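Local coordinates for protein deacetylase EF_0837 (Enterococcus faecalis, PDB 2ICS) that is a two-zinc amidohydrolase-type deacetylase that removes acetyl from acetyl-(R)-mandelate in vitro, though with very low efficiency, at residues Ala124-Glu127 against Leu128-Leu131. Numbering follows the deposited sequence.
Sequences AQDE and LADL. With ADE (adenine), chain D.
Glu-127 and Leu-128 lie side by side on the buried face of a tight turn, both side chains pointing the same way. Carboxylate oxygen OE2 of Glu-127 rests against the branch of Leu-128, 3.5 Å from its CG, and methyl CD2 of Leu-128 sits 3.6 Å from the same OE2. A bend at chi2 (94°) swings the carboxylate of Glu-127 back alongside its neighbour. Its other oxygen, OE1, forms a salt bridge with NE of Arg-156, the probable transition-state stabilizer, and so may help to orient that guanidinium at the adenine pocket. Val-161, from helix 159-162, packs on both side chains. The backbone makes a type I beta turn from Asp-126 to Ala-129, in the loop that leads from strand 110-114 of the TIM barrel to helix 136-145. Ala-129 N closes it with a 3.1 Å hydrogen bond to Asp-126 O; the bond is fairly straight (162°), but the donor stands well above the carbonyl plane. On the more open face the packing is sparse: CB of Ala-129 meets CB of Asp-126 at 3.8 Å, and the carboxylate of Asp-126 adds OD1 at 3.8 Å from that methyl. Asp-130, exposed, turns its OD1 to the hydroxyl of Ser-132. Just before the turn, Gln-125 reaches the adenine pocket, its NE2 3.4 Å from N3 of the base.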
# COMPACT_ATOMS: atom_id res chain seq x y z
N ALA A 124 10.24 -15.12 -12.96
CA ALA A 124 10.41 -14.71 -14.34
C ALA A 124 9.56 -13.45 -14.49
O ALA A 124 9.04 -12.94 -13.51
CB ALA A 124 9.92 -15.80 -15.29
N GLN A 125 9.42 -12.95 -15.71
CA GLN A 125 8.62 -11.76 -15.93
C GLN A 125 7.20 -12.15 -16.32
O GLN A 125 6.25 -11.39 -16.12
CB GLN A 125 9.23 -10.90 -17.04
CG GLN A 125 8.43 -9.64 -17.38
CD GLN A 125 8.37 -8.64 -16.23
OE1 GLN A 125 9.41 -8.15 -15.76
NE2 GLN A 125 7.16 -8.32 -15.79
N ASP A 126 7.06 -13.36 -16.87
CA ASP A 126 5.76 -13.86 -17.31
C ASP A 126 5.30 -15.08 -16.53
O ASP A 126 5.07 -16.15 -17.10
CB ASP A 126 5.83 -14.21 -18.81
CG ASP A 126 6.96 -15.18 -19.13
OD1 ASP A 126 7.11 -15.54 -20.32
OD2 ASP A 126 7.70 -15.59 -18.20
N GLU A 127 5.15 -14.93 -15.22
CA GLU A 127 4.75 -16.05 -14.38
C GLU A 127 3.32 -16.55 -14.57
O GLU A 127 2.90 -17.50 -13.91
CB GLU A 127 5.03 -15.73 -12.91
CG GLU A 127 5.11 -14.25 -12.59
CD GLU A 127 3.79 -13.70 -12.13
OE1 GLU A 127 3.70 -12.48 -11.84
OE2 GLU A 127 2.84 -14.50 -12.05
N LEU A 128 2.57 -15.93 -15.48
CA LEU A 128 1.21 -16.39 -15.74
C LEU A 128 1.09 -16.92 -17.18
O LEU A 128 0.00 -17.28 -17.63
CB LEU A 128 0.20 -15.26 -15.51
CG LEU A 128 0.01 -14.81 -14.05
CD1 LEU A 128 -1.15 -13.82 -13.98
CD2 LEU A 128 -0.27 -16.01 -13.15
N ALA A 129 2.23 -16.98 -17.87
CA ALA A 129 2.29 -17.48 -19.24
C ALA A 129 2.16 -19.01 -19.26
O ALA A 129 1.67 -19.59 -20.22
CB ALA A 129 3.60 -17.06 -19.89
N ASP A 130 2.60 -19.64 -18.18
CA ASP A 130 2.52 -21.10 -18.03
C ASP A 130 1.50 -21.37 -16.92
O ASP A 130 1.81 -21.23 -15.74
CB ASP A 130 3.88 -21.68 -17.64
CG ASP A 130 3.84 -23.19 -17.45
OD1 ASP A 130 2.73 -23.78 -17.45
OD2 ASP A 130 4.92 -23.80 -17.29
N LEU A 131 0.30 -21.78 -17.31
CA LEU A 131 -0.77 -22.05 -16.36
C LEU A 131 -0.54 -23.16 -15.34
O LEU A 131 -1.19 -23.19 -14.29
CB LEU A 131 -2.07 -22.32 -17.11
CG LEU A 131 -3.19 -21.31 -16.89
CD1 LEU A 131 -2.67 -19.89 -17.10
CD2 LEU A 131 -4.34 -21.62 -17.85
N9 ADE D . 5.89 -4.69 -16.55
C8 ADE D . 4.59 -4.28 -16.50
N7 ADE D . 4.20 -4.14 -15.26
C5 ADE D . 5.23 -4.45 -14.43
C6 ADE D . 5.41 -4.49 -13.02
N6 ADE D . 4.37 -4.15 -12.17
N1 ADE D . 6.62 -4.86 -12.53
C2 ADE D . 7.64 -5.19 -13.34
N3 ADE D . 7.51 -5.17 -14.67
C4 ADE D . 6.34 -4.81 -15.25